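Local coordinates for protein chitooligosaccharide oxidase (Gibberella zeae, PDB 6Y0R) that oxidises the C1 hydroxyl of chitooligosaccharides to the lactone, using FAD bound at two covalent links and reducing molecular oxygen to hydrogen peroxide, at residues 63-68 with 108-113; 176-181 with 222-227; 339-344 with 406-411; 346-351 with 400-405. All coordinates share one frame; numbering follows the deposited sequence.

Interaction 1. Residues 63-68 with 108-113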
loop_
_atom_site.group_PDB
_atom_site.type_symbol
_atom_site.label_atom_id
_atom_site.label_comp_id
_atom_site.label_asym_id
_atom_site.label_seq_id
_atom_site.Cartn_x
_atom_site.Cartn_y
_atom_site.Cartn_z
ATOM N N ALA A 63 16.589 -8.447 -17.455
ATOM C CA ALA A 63 15.705 -8.362 -18.623
ATOM C C ALA A 63 14.425 -7.686 -18.164
ATOM O O ALA A 63 14.044 -7.858 -16.969
ATOM C CB ALA A 63 15.433 -9.733 -19.196
ATOM N N ILE A 64 13.789 -6.964 -19.074
ATOM C CA ILE A 64 12.455 -6.386 -18.801
ATOM C C ILE A 64 11.508 -6.912 -19.864
ATOM O O ILE A 64 11.664 -6.501 -21.049
ATOM C CB ILE A 64 12.507 -4.851 -18.758
ATOM C CG1 ILE A 64 13.525 -4.320 -17.759
ATOM C CG2 ILE A 64 11.113 -4.320 -18.502
ATOM C CD1 ILE A 64 13.614 -2.802 -17.677
ATOM N N ALA A 65 10.581 -7.777 -19.482
ATOM C CA ALA A 65 9.493 -8.255 -20.359
ATOM C C ALA A 65 8.342 -7.238 -20.279
ATOM O O ALA A 65 8.059 -6.726 -19.161
ATOM C CB ALA A 65 9.025 -9.632 -19.980
ATOM N N VAL A 66 7.716 -6.927 -21.422
ATOM C CA VAL A 66 6.635 -5.914 -21.504
ATOM C C VAL A 66 5.427 -6.540 -22.175
ATOM O O VAL A 66 5.013 -6.171 -23.280
ATOM C CB VAL A 66 7.095 -4.607 -22.157
ATOM C CG1 VAL A 66 6.023 -3.551 -21.965
ATOM C CG2 VAL A 66 8.409 -4.091 -21.608
ATOM N N PRO A 67 4.777 -7.501 -21.502
ATOM C CA PRO A 67 3.663 -8.231 -22.100
ATOM C C PRO A 67 2.389 -7.397 -22.243
ATOM O O PRO A 67 2.087 -6.554 -21.408
ATOM C CB PRO A 67 3.406 -9.387 -21.133
ATOM C CG PRO A 67 3.858 -8.798 -19.779
ATOM C CD PRO A 67 5.051 -7.937 -20.114
ATOM N N THR A 68 1.636 -7.659 -23.305
ATOM C CA THR A 68 0.257 -7.122 -23.482
ATOM C C THR A 68 -0.819 -8.195 -23.336
ATOM O O THR A 68 -2.008 -7.806 -23.302
ATOM C CB THR A 68 0.146 -6.430 -24.841
ATOM O OG1 THR A 68 0.211 -7.456 -25.839
ATOM C CG2 THR A 68 1.259 -5.440 -25.070
ATOM N N LEU A 108 14.531 -11.093 -13.734
ATOM C CA LEU A 108 13.607 -10.917 -14.874
ATOM C C LEU A 108 12.474 -10.063 -14.324
ATOM O O LEU A 108 11.743 -10.577 -13.462
ATOM C CB LEU A 108 13.104 -12.253 -15.405
ATOM C CG LEU A 108 11.917 -12.173 -16.380
ATOM C CD1 LEU A 108 12.216 -11.243 -17.530
ATOM C CD2 LEU A 108 11.537 -13.556 -16.883
ATOM N N MET A 109 12.380 -8.823 -14.784
ATOM C CA MET A 109 11.249 -7.958 -14.373
ATOM C C MET A 109 10.127 -8.002 -15.430
ATOM O O MET A 109 10.393 -7.839 -16.664
ATOM C CB MET A 109 11.687 -6.525 -14.082
ATOM C CG MET A 109 10.554 -5.670 -13.468
ATOM S SD MET A 109 11.159 -4.071 -12.966
ATOM C CE MET A 109 11.333 -3.309 -14.589
ATOM N N ILE A 110 8.931 -8.290 -14.983
ATOM C CA ILE A 110 7.738 -8.361 -15.868
ATOM C C ILE A 110 6.961 -7.075 -15.610
ATOM O O ILE A 110 6.298 -6.963 -14.535
ATOM C CB ILE A 110 6.952 -9.657 -15.680
ATOM C CG1 ILE A 110 7.865 -10.887 -15.906
ATOM C CG2 ILE A 110 5.746 -9.673 -16.604
ATOM C CD1 ILE A 110 7.196 -12.205 -15.737
ATOM N N GLU A 111 7.116 -6.134 -16.547
ATOM C CA GLU A 111 6.422 -4.822 -16.531
ATOM C C GLU A 111 4.971 -5.061 -16.942
ATOM O O GLU A 111 4.727 -5.585 -18.042
ATOM C CB GLU A 111 7.133 -3.843 -17.461
ATOM C CG GLU A 111 6.388 -2.534 -17.616
ATOM C CD GLU A 111 6.358 -1.740 -16.310
ATOM O OE1 GLU A 111 7.457 -1.505 -15.717
ATOM O OE2 GLU A 111 5.234 -1.453 -15.846
ATOM N N LEU A 112 3.993 -4.700 -16.119
ATOM C CA LEU A 112 2.557 -4.991 -16.408
ATOM C C LEU A 112 1.766 -3.723 -16.794
ATOM O O LEU A 112 0.569 -3.862 -17.015
ATOM C CB LEU A 112 1.885 -5.686 -15.218
ATOM C CG LEU A 112 2.495 -7.032 -14.832
ATOM C CD1 LEU A 112 1.959 -7.534 -13.510
ATOM C CD2 LEU A 112 2.259 -8.052 -15.948
ATOM N N ASP A 113 2.371 -2.552 -16.811
ATOM C CA ASP A 113 1.587 -1.292 -16.940
ATOM C C ASP A 113 1.053 -1.092 -18.375
ATOM O O ASP A 113 0.273 -0.129 -18.532
ATOM C CB ASP A 113 2.299 -0.042 -16.425
ATOM C CG ASP A 113 3.483 0.495 -17.205
ATOM O OD1 ASP A 113 3.753 -0.032 -18.326
ATOM O OD2 ASP A 113 4.168 1.418 -16.677
HETATM O O HOH W 1 2.841 -4.462 -19.646
#

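Interaction 2. Residues 176-181 with 222-227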
loop_
_atom_site.group_PDB
_atom_site.type_symbol
_atom_site.label_atom_id
_atom_site.label_comp_id
_atom_site.label_asym_id
_atom_site.label_seq_id
_atom_site.Cartn_x
_atom_site.Cartn_y
_atom_site.Cartn_z
ATOM N N GLY A 176 -13.324 -1.540 4.017
ATOM C CA GLY A 176 -12.162 -2.407 4.240
ATOM C C GLY A 176 -10.954 -1.979 3.448
ATOM O O GLY A 176 -10.998 -0.942 2.752
ATOM N N LEU A 177 -9.948 -2.844 3.454
ATOM C CA LEU A 177 -8.788 -2.702 2.569
ATOM C C LEU A 177 -9.211 -3.082 1.169
ATOM O O LEU A 177 -10.264 -3.733 0.980
ATOM C CB LEU A 177 -7.648 -3.623 3.025
ATOM C CG LEU A 177 -7.189 -3.433 4.462
ATOM C CD1 LEU A 177 -6.312 -4.605 4.922
ATOM C CD2 LEU A 177 -6.489 -2.107 4.625
ATOM N N THR A 178 -8.428 -2.707 0.180
ATOM C CA THR A 178 -8.763 -3.049 -1.211
ATOM C C THR A 178 -8.997 -4.561 -1.273
ATOM O O THR A 178 -9.943 -5.036 -1.932
ATOM C CB THR A 178 -7.710 -2.582 -2.215
ATOM O OG1 THR A 178 -7.323 -1.266 -1.932
ATOM C CG2 THR A 178 -8.212 -2.617 -3.635
ATOM N N LEU A 179 -8.149 -5.339 -0.616
ATOM C CA LEU A 179 -8.244 -6.813 -0.756
ATOM C C LEU A 179 -9.480 -7.390 -0.067
ATOM O O LEU A 179 -9.819 -8.552 -0.369
ATOM C CB LEU A 179 -6.960 -7.483 -0.263
ATOM C CG LEU A 179 -6.513 -7.191 1.163
ATOM C CD1 LEU A 179 -7.389 -7.903 2.183
ATOM C CD2 LEU A 179 -5.061 -7.628 1.327
ATOM N N ASP A 180 -10.174 -6.618 0.770
ATOM C CA ASP A 180 -11.405 -7.094 1.469
ATOM C C ASP A 180 -12.542 -7.215 0.462
ATOM O O ASP A 180 -13.516 -7.935 0.797
ATOM C CB ASP A 180 -11.717 -6.281 2.714
ATOM C CG ASP A 180 -10.694 -6.525 3.840
ATOM O OD1 ASP A 180 -10.364 -7.722 4.079
ATOM O OD2 ASP A 180 -10.265 -5.538 4.504
ATOM N N LEU A 181 -12.457 -6.607 -0.717
ATOM C CA LEU A 181 -13.576 -6.765 -1.690
ATOM C C LEU A 181 -13.149 -7.654 -2.844
ATOM O O LEU A 181 -13.898 -7.799 -3.814
ATOM C CB LEU A 181 -14.011 -5.379 -2.165
ATOM C CG LEU A 181 -14.798 -4.575 -1.117
ATOM C CD1 LEU A 181 -15.224 -3.229 -1.671
ATOM C CD2 LEU A 181 -15.997 -5.347 -0.612
ATOM N N LEU A 222 -7.563 -9.395 -11.310
ATOM C CA LEU A 222 -8.189 -9.342 -9.994
ATOM C C LEU A 222 -9.666 -9.095 -10.212
ATOM O O LEU A 222 -9.986 -8.221 -11.034
ATOM C CB LEU A 222 -7.590 -8.193 -9.177
ATOM C CG LEU A 222 -6.119 -8.404 -8.835
ATOM C CD1 LEU A 222 -5.474 -7.120 -8.364
ATOM C CD2 LEU A 222 -6.026 -9.485 -7.774
ATOM N N GLU A 223 -10.499 -9.819 -9.488
ATOM C CA GLU A 223 -11.960 -9.606 -9.547
ATOM C C GLU A 223 -12.406 -9.084 -8.194
ATOM O O GLU A 223 -12.019 -9.628 -7.168
ATOM C CB GLU A 223 -12.691 -10.895 -9.920
ATOM C CG GLU A 223 -14.187 -10.665 -10.103
ATOM C CD GLU A 223 -14.939 -11.783 -10.804
ATOM O OE1 GLU A 223 -14.459 -12.963 -10.747
ATOM O OE2 GLU A 223 -15.995 -11.460 -11.413
ATOM N N PHE A 224 -13.306 -8.113 -8.192
ATOM C CA PHE A 224 -13.827 -7.468 -6.970
ATOM C C PHE A 224 -15.348 -7.339 -7.021
ATOM O O PHE A 224 -15.915 -7.171 -8.111
ATOM C CB PHE A 224 -13.295 -6.034 -6.840
ATOM C CG PHE A 224 -11.793 -5.897 -6.775
ATOM C CD1 PHE A 224 -11.035 -5.895 -7.932
ATOM C CD2 PHE A 224 -11.163 -5.828 -5.533
ATOM C CE1 PHE A 224 -9.653 -5.791 -7.864
ATOM C CE2 PHE A 224 -9.780 -5.731 -5.460
ATOM C CZ PHE A 224 -9.038 -5.687 -6.630
ATOM N N GLN A 225 -15.953 -7.296 -5.855
ATOM C CA GLN A 225 -17.345 -6.824 -5.683
ATOM C C GLN A 225 -17.262 -5.326 -5.395
ATOM O O GLN A 225 -16.861 -4.941 -4.268
ATOM C CB GLN A 225 -18.068 -7.564 -4.562
ATOM C CG GLN A 225 -19.507 -7.078 -4.379
ATOM C CD GLN A 225 -20.325 -7.154 -5.653
ATOM O OE1 GLN A 225 -20.374 -8.195 -6.298
ATOM N NE2 GLN A 225 -20.938 -6.041 -6.060
ATOM N N THR A 226 -17.575 -4.496 -6.391
ATOM C CA THR A 226 -17.591 -3.030 -6.190
ATOM C C THR A 226 -18.716 -2.627 -5.229
ATOM O O THR A 226 -19.687 -3.393 -5.042
ATOM C CB THR A 226 -17.708 -2.262 -7.519
ATOM O OG1 THR A 226 -19.063 -2.422 -7.964
ATOM C CG2 THR A 226 -16.689 -2.696 -8.545
ATOM N N PHE A 227 -18.636 -1.403 -4.715
ATOM C CA PHE A 227 -19.743 -0.757 -3.976
ATOM C C PHE A 227 -20.191 0.472 -4.777
ATOM O O PHE A 227 -19.477 0.929 -5.706
ATOM C CB PHE A 227 -19.398 -0.404 -2.530
ATOM C CG PHE A 227 -18.151 0.417 -2.355
ATOM C CD1 PHE A 227 -18.187 1.805 -2.394
ATOM C CD2 PHE A 227 -16.942 -0.216 -2.115
ATOM C CE1 PHE A 227 -17.027 2.555 -2.223
ATOM C CE2 PHE A 227 -15.785 0.537 -1.967
ATOM C CZ PHE A 227 -15.831 1.912 -2.015
#

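Interaction 3. Residues 339-344 with 406-411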
loop_
_atom_site.group_PDB
_atom_site.type_symbol
_atom_site.label_atom_id
_atom_site.label_comp_id
_atom_site.label_asym_id
_atom_site.label_seq_id
_atom_site.Cartn_x
_atom_site.Cartn_y
_atom_site.Cartn_z
ATOM N N PHE A 339 13.635 9.165 -1.085
ATOM C CA PHE A 339 13.139 9.083 0.310
ATOM C C PHE A 339 13.434 7.752 0.979
ATOM O O PHE A 339 13.861 6.775 0.366
ATOM C CB PHE A 339 11.642 9.363 0.291
ATOM C CG PHE A 339 10.842 8.256 -0.330
ATOM C CD1 PHE A 339 10.735 8.134 -1.699
ATOM C CD2 PHE A 339 10.151 7.351 0.468
ATOM C CE1 PHE A 339 9.951 7.159 -2.299
ATOM C CE2 PHE A 339 9.340 6.383 -0.134
ATOM C CZ PHE A 339 9.277 6.261 -1.504
ATOM N N TYR A 340 13.251 7.775 2.283
ATOM C CA TYR A 340 13.227 6.598 3.158
ATOM C C TYR A 340 11.928 6.662 3.972
ATOM O O TYR A 340 11.431 7.728 4.272
ATOM C CB TYR A 340 14.442 6.589 4.071
ATOM C CG TYR A 340 14.407 5.516 5.117
ATOM C CD1 TYR A 340 14.327 4.171 4.776
ATOM C CD2 TYR A 340 14.369 5.839 6.465
ATOM C CE1 TYR A 340 14.253 3.185 5.736
ATOM C CE2 TYR A 340 14.334 4.864 7.438
ATOM C CZ TYR A 340 14.231 3.528 7.079
ATOM O OH TYR A 340 14.186 2.581 8.058
ATOM N N ALA A 341 11.331 5.504 4.198
ATOM C CA ALA A 341 10.062 5.399 4.939
ATOM C C ALA A 341 10.098 4.191 5.832
ATOM O O ALA A 341 10.896 3.249 5.658
ATOM C CB ALA A 341 8.909 5.316 3.967
ATOM N N SER A 342 9.183 4.200 6.791
ATOM C CA SER A 342 8.929 3.031 7.656
ATOM C C SER A 342 7.467 3.123 8.083
ATOM O O SER A 342 6.776 4.019 7.618
ATOM C CB SER A 342 9.849 3.039 8.862
ATOM O OG SER A 342 9.763 1.868 9.615
ATOM N N SER A 343 7.043 2.173 8.881
ATOM C CA SER A 343 5.628 2.106 9.306
ATOM C C SER A 343 5.548 1.419 10.652
ATOM O O SER A 343 6.530 0.756 11.110
ATOM C CB SER A 343 4.732 1.427 8.276
ATOM O OG SER A 343 5.087 0.051 8.072
ATOM N N LEU A 344 4.371 1.513 11.264
ATOM C CA LEU A 344 4.078 0.786 12.507
ATOM C C LEU A 344 2.590 0.454 12.516
ATOM O O LEU A 344 1.798 1.388 12.493
ATOM C CB LEU A 344 4.476 1.683 13.686
ATOM C CG LEU A 344 4.104 1.158 15.068
ATOM C CD1 LEU A 344 4.765 -0.184 15.324
ATOM C CD2 LEU A 344 4.517 2.209 16.094
ATOM N N GLN A 406 2.647 5.888 9.313
ATOM C CA GLN A 406 3.591 5.991 8.198
ATOM C C GLN A 406 4.641 7.057 8.545
ATOM O O GLN A 406 4.245 8.139 8.936
ATOM C CB GLN A 406 2.874 6.314 6.898
ATOM C CG GLN A 406 3.888 6.481 5.795
ATOM C CD GLN A 406 3.274 6.744 4.449
ATOM O OE1 GLN A 406 2.102 7.161 4.287
ATOM N NE2 GLN A 406 4.080 6.507 3.450
ATOM N N PHE A 407 5.922 6.729 8.442
ATOM C CA PHE A 407 7.028 7.681 8.731
ATOM C C PHE A 407 7.808 7.902 7.441
ATOM O O PHE A 407 8.115 6.922 6.779
ATOM C CB PHE A 407 7.972 7.138 9.805
ATOM C CG PHE A 407 7.308 6.594 11.045
ATOM C CD1 PHE A 407 6.882 7.454 12.047
ATOM C CD2 PHE A 407 7.026 5.240 11.172
ATOM C CE1 PHE A 407 6.285 6.971 13.201
ATOM C CE2 PHE A 407 6.441 4.751 12.342
ATOM C CZ PHE A 407 6.037 5.626 13.326
ATOM N N TYR A 408 8.078 9.151 7.092
ATOM C CA TYR A 408 8.619 9.506 5.756
ATOM C C TYR A 408 9.681 10.594 5.899
ATOM O O TYR A 408 9.485 11.525 6.699
ATOM C CB TYR A 408 7.468 9.943 4.868
ATOM C CG TYR A 408 7.618 9.818 3.381
ATOM C CD1 TYR A 408 8.223 10.824 2.650
ATOM C CD2 TYR A 408 7.005 8.778 2.697
ATOM C CE1 TYR A 408 8.278 10.793 1.258
ATOM C CE2 TYR A 408 7.073 8.717 1.311
ATOM C CZ TYR A 408 7.686 9.729 0.589
ATOM O OH TYR A 408 7.702 9.640 -0.772
ATOM N N ASP A 409 10.772 10.446 5.144
ATOM C CA ASP A 409 11.848 11.469 5.093
ATOM C C ASP A 409 12.305 11.573 3.649
ATOM O O ASP A 409 12.695 10.552 3.088
ATOM C CB ASP A 409 12.960 11.096 6.038
ATOM C CG ASP A 409 14.067 12.148 6.107
ATOM O OD1 ASP A 409 13.767 13.333 5.873
ATOM O OD2 ASP A 409 15.142 11.762 6.510
ATOM N N SER A 410 12.292 12.784 3.102
ATOM C CA SER A 410 12.508 13.060 1.668
ATOM C C SER A 410 13.658 14.061 1.508
ATOM O O SER A 410 13.778 14.949 2.345
ATOM C CB SER A 410 11.242 13.641 1.091
ATOM O OG SER A 410 11.402 13.835 -0.274
ATOM N N VAL A 411 14.439 13.906 0.454
ATOM C CA VAL A 411 15.492 14.884 0.032
ATOM C C VAL A 411 15.268 15.205 -1.441
ATOM O O VAL A 411 14.441 14.555 -2.112
ATOM C CB VAL A 411 16.899 14.335 0.303
ATOM C CG1 VAL A 411 17.122 14.022 1.773
ATOM C CG2 VAL A 411 17.207 13.108 -0.541
#

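Interaction 4. Residues 346-351 with 400-405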
loop_
_atom_site.group_PDB
_atom_site.type_symbol
_atom_site.label_atom_id
_atom_site.label_comp_id
_atom_site.label_asym_id
_atom_site.label_seq_id
_atom_site.Cartn_x
_atom_site.Cartn_y
_atom_site.Cartn_z
ATOM N N ALA A 346 0.053 -0.725 15.166
ATOM C CA ALA A 346 0.137 -0.683 16.642
ATOM C C ALA A 346 -1.243 -0.904 17.252
ATOM O O ALA A 346 -2.259 -0.478 16.719
ATOM C CB ALA A 346 0.711 0.613 17.090
ATOM N N PRO A 347 -1.286 -1.557 18.414
ATOM C CA PRO A 347 -2.510 -1.566 19.215
ATOM C C PRO A 347 -2.741 -0.165 19.796
ATOM O O PRO A 347 -1.873 0.705 19.728
ATOM C CB PRO A 347 -2.173 -2.588 20.304
ATOM C CG PRO A 347 -0.697 -2.435 20.481
ATOM C CD PRO A 347 -0.157 -2.229 19.074
ATOM N N ALA A 348 -3.883 0.033 20.447
ATOM C CA ALA A 348 -4.127 1.285 21.191
ATOM C C ALA A 348 -2.954 1.569 22.116
ATOM O O ALA A 348 -2.477 0.631 22.829
ATOM C CB ALA A 348 -5.401 1.196 21.982
ATOM N N LEU A 349 -2.584 2.818 22.228
ATOM C CA LEU A 349 -1.446 3.286 23.043
ATOM C C LEU A 349 -1.953 3.943 24.321
ATOM O O LEU A 349 -3.064 4.474 24.339
ATOM C CB LEU A 349 -0.637 4.270 22.213
ATOM C CG LEU A 349 -0.133 3.721 20.870
ATOM C CD1 LEU A 349 0.607 4.788 20.120
ATOM C CD2 LEU A 349 0.746 2.514 21.068
ATOM N N THR A 350 -1.114 3.959 25.333
ATOM C CA THR A 350 -1.438 4.664 26.576
ATOM C C THR A 350 -1.070 6.134 26.407
ATOM O O THR A 350 -0.192 6.475 25.582
ATOM C CB THR A 350 -0.670 4.040 27.751
ATOM O OG1 THR A 350 0.707 4.242 27.490
ATOM C CG2 THR A 350 -1.004 2.571 27.874
ATOM N N LEU A 351 -1.536 6.844 27.227
ATOM C CA LEU A 351 -1.174 8.282 27.243
ATOM C C LEU A 351 0.316 8.406 27.574
ATOM O O LEU A 351 0.997 9.197 26.957
ATOM C CB LEU A 351 -2.019 9.008 28.296
ATOM C CG LEU A 351 -1.763 10.501 28.536
ATOM C CD1 LEU A 351 -2.073 11.301 27.263
ATOM C CD2 LEU A 351 -2.502 11.083 29.727
ATOM N N ASP A 400 -5.921 -6.771 14.284
ATOM C CA ASP A 400 -6.046 -6.625 15.747
ATOM C C ASP A 400 -5.513 -5.252 16.186
ATOM O O ASP A 400 -5.800 -4.814 17.311
ATOM C CB ASP A 400 -5.324 -7.824 16.387
ATOM C CG ASP A 400 -3.812 -7.971 16.066
ATOM O OD1 ASP A 400 -3.315 -7.651 14.913
ATOM O OD2 ASP A 400 -3.081 -8.451 16.993
ATOM N N THR A 401 -4.868 -4.503 15.302
ATOM C CA THR A 401 -4.254 -3.208 15.608
ATOM C C THR A 401 -5.281 -2.092 15.399
ATOM O O THR A 401 -6.260 -2.298 14.662
ATOM C CB THR A 401 -2.961 -3.067 14.803
ATOM O OG1 THR A 401 -3.262 -3.431 13.459
ATOM C CG2 THR A 401 -1.838 -3.940 15.301
ATOM N N LEU A 402 -5.110 -0.966 16.086
ATOM C CA LEU A 402 -6.012 0.196 15.980
ATOM C C LEU A 402 -5.395 1.227 15.045
ATOM O O LEU A 402 -6.164 1.980 14.440
ATOM C CB LEU A 402 -6.222 0.771 17.391
ATOM C CG LEU A 402 -7.087 2.017 17.523
ATOM C CD1 LEU A 402 -8.503 1.785 16.967
ATOM C CD2 LEU A 402 -7.172 2.438 18.973
ATOM N N LEU A 403 -4.050 1.366 15.078
ATOM C CA LEU A 403 -3.333 2.482 14.466
ATOM C C LEU A 403 -2.417 1.965 13.374
ATOM O O LEU A 403 -1.784 0.904 13.546
ATOM C CB LEU A 403 -2.515 3.221 15.541
ATOM C CG LEU A 403 -3.284 3.743 16.753
ATOM C CD1 LEU A 403 -2.302 4.345 17.751
ATOM C CD2 LEU A 403 -4.316 4.755 16.343
ATOM N N LEU A 404 -2.299 2.760 12.327
ATOM C CA LEU A 404 -1.276 2.570 11.281
ATOM C C LEU A 404 -0.491 3.866 11.206
ATOM O O LEU A 404 -1.064 4.914 10.846
ATOM C CB LEU A 404 -1.921 2.267 9.927
ATOM C CG LEU A 404 -0.969 2.235 8.724
ATOM C CD1 LEU A 404 0.292 1.500 9.053
ATOM C CD2 LEU A 404 -1.608 1.616 7.495
ATOM N N PHE A 405 0.798 3.800 11.473
ATOM C CA PHE A 405 1.671 4.956 11.314
ATOM C C PHE A 405 2.499 4.774 10.027
ATOM O O PHE A 405 3.001 3.632 9.723
ATOM C CB PHE A 405 2.687 5.056 12.453
ATOM C CG PHE A 405 2.132 5.383 13.815
ATOM C CD1 PHE A 405 1.578 4.393 14.607
ATOM C CD2 PHE A 405 2.138 6.682 14.283
ATOM C CE1 PHE A 405 1.060 4.700 15.856
ATOM C CE2 PHE A 405 1.641 6.979 15.534
ATOM C CZ PHE A 405 1.106 5.988 16.321
#

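Interaction 1. Residues 63-68 with 108-113
Ile-64 and Met-109 run side by side on one face of two parallel strands, Ile-64 CD1 lying 3.9 Å from Met-109 CE. The Met-109 chain is extended as far as the sulfur and bends only at its last torsion (chi3 74°), which swings the methyl against the isoleucine tip. On the other face Leu-108 CD1 meets Ala-63 CB at 3.9 Å, and the Pro-67 ring crosses Ile-110 at about a right angle, with Pro-67 CG 3.8 Å from Ile-110 CG2. Between the faces the backbones alternate as in any parallel pair: Met-109 N donates to Ala-63 O, Ala-65 N to Met-109 O at 2.8 Å, and Glu-111 N to Ala-65 O. This pair is the centre of the small mixed sheet in the PCMH-type FAD-binding domain, and helix 70-83 packs on the Ala-65 and Ile-110 face. Where the strands end, a water donates to both Pro-67 O and Glu-111 O, the latter at 2.7 Å. Further out, Glu-111 OE1 forms a salt bridge with Lys-90, while Glu-111 OE2 takes Asp-113 N at 3.2 Å on its anti lone pair, across Leu-112, whose side chain lies at the FAD.

Interaction 2. Residues 176-181 with 222-227
The Phe-224 ring meets Thr-178 at its edge: Thr-178 O lies in the ring plane, 3.6 Å from Phe-224 CE2, and the threonine methyl CG2 is 3.9 Å from the same carbon. The Phe-227 ring is likewise approached at its edge, by Leu-181 CD1, 3.5 Å from Phe-227 CD2, while His-175 stacks on this ring from outside the two segments. Both rings belong to strand 218-228, which pairs with several strands of the antiparallel sheet in the PCMH-type FAD-binding domain. The other partner is a short 3-10 turn, 178-181, leading from helix 172-175 into strand 182-188. Leu-181 touches both phenylalanines, Phe-224 loosely through CB, 4.4 Å from Phe-224 CD2, and Phe-227 closely through CD1. The Leu-181 and Phe-227 side chains cross at about a right angle. The Phe-227 side chain takes the cramped rotamer between backbone N and carbonyl carbon (chi1 53°), which folds the ring back toward the leucine. Leu-181 CB and CD1 also pack against Gln-225 O, a buried carbonyl with no polar partner in the model. Behind the turn, Leu-177 N donates to Asp-180 OD2, and Asp-180 OD1 forms a salt bridge with Arg-399. Thr-178 OG1 is bonded to Ala-150 O. The backbones are joined by Gln-225 N donating to Leu-181 O at 2.9 Å, and the same oxygen receives a CA-H...O contact from Phe-224 CA at 3.2 Å.

Interaction 3. Residues 339-344 with 406-411
Two neighbouring antiparallel strands at one margin of the large seven-stranded sheet meet here, 338-346 being the outermost strand and 403-411 the next one in. Hydrogen-bonded and non-hydrogen-bonded pairs alternate between them. Tyr-340 and Asp-409 exchange two bonds, N to O and O to N, each 2.9 Å; Ser-342 and Phe-407 also exchange two, but Phe-407 N, 3.0 Å from Ser-342 O, comes from above the carbonyl plane, 43° out of it. On the face shared by Phe-339, Ala-341 and Tyr-408, the rings of Phe-339 and Tyr-408 lie nearly parallel, planes at 8° and centroids 4.5 Å apart, but slid so far that they barely overlap. The Tyr-408 hydroxyl, rather than its ring centre, sits over the middle of the Phe-339 ring; the closest carbons are Phe-339 CD2 and Tyr-408 CZ, 3.4 Å apart. Phe-339 CG lies between the backbone N and the carbonyl carbon (chi1 71°), which folds the ring across onto the tyrosine. Tyr-408 OH is hydrogen-bonded to Asp-337 OD2, which holds the outer end of the ring, and Trp-373 stacks with this tyrosine. On the other face, Leu-344 CB touches the edge of the Phe-407 ring, 3.9 Å from Phe-407 CE2. There Tyr-340 OH and Ser-342 OG are both bonded to the carboxylate of Asp-449, and helix 420-433 packs against Tyr-340, Ser-342 and Leu-344. This strand pair thus forms one margin of a broad antiparallel sheet with helices laid against one face, as in the substrate domain of related FAD-linked oxidases.

Interaction 4. Residues 346-351 with 400-405
Ala-346 faces both Leu-402 and Leu-403 across a classic beta bulge, where the outermost strand 338-346 of the seven-stranded sheet runs out beside the start of strand 403-411. Ala-346 O accepts from two successive amides, Leu-402 N and Leu-403 N, each at 3.0 Å. The Leu-403 bond is the straighter, 169° at the hydrogen and in the carbonyl plane, whereas that from Leu-402 is bent to 141° and tilted out of the plane. Ala-346 N returns a bond to Leu-403 O, completing the hydrogen-bonded pair. The buried part of the contact gathers Ala-346, Leu-349, Leu-403 and Phe-405. Leu-349 CD1 is 3.8 Å from Leu-403 CD1 and 4.0 Å from Phe-405 CZ, touching the ring at its edge; Ala-346 CB comes to the same ring's edge near CE1. Leu-349 and Phe-405 approach from opposite directions, and Ile-432 of helix 420-433 packs against both. Pro-347 and Ala-348, by contrast, are partly exposed to solvent, and the loop they begin ends at Thr-350, N-cap of helix 351-367. On this side Pro-347 CD stands a wide 4.5 Å from Thr-401 CG2. Leu-402 extends with CG anti to its backbone N (chi1 178°), carrying its branched end out to Ala-348, and Gln-255 of helix 247-260 touches the same leucine. The one close side-chain touch on this more open side is isolated: Ala-348 CB rests 3.7 Å from Leu-402 CD2.

From the N terminus, interaction 1 closes first, bringing strand 108-111 back beside strand 63-65 after helix 70-83 and strand 87-90. Interaction 2 follows in series within the same PCMH-type range, closing the stretch from the turn after helix 172-175 to strand 218-228; its centre is about 25 Å from that of interaction 1. The chain then builds the seven-stranded sheet. Interaction 3 opens on strand 338-346, interaction 4 opens and closes within its loop, and interaction 3 closes last. These two continue one strand pairing and touch where Leu-344 O lies 2.8 Å from Phe-405 N, a probable hydrogen bond. Interactions 2 and 3 lie on opposite sides of the chain's centre.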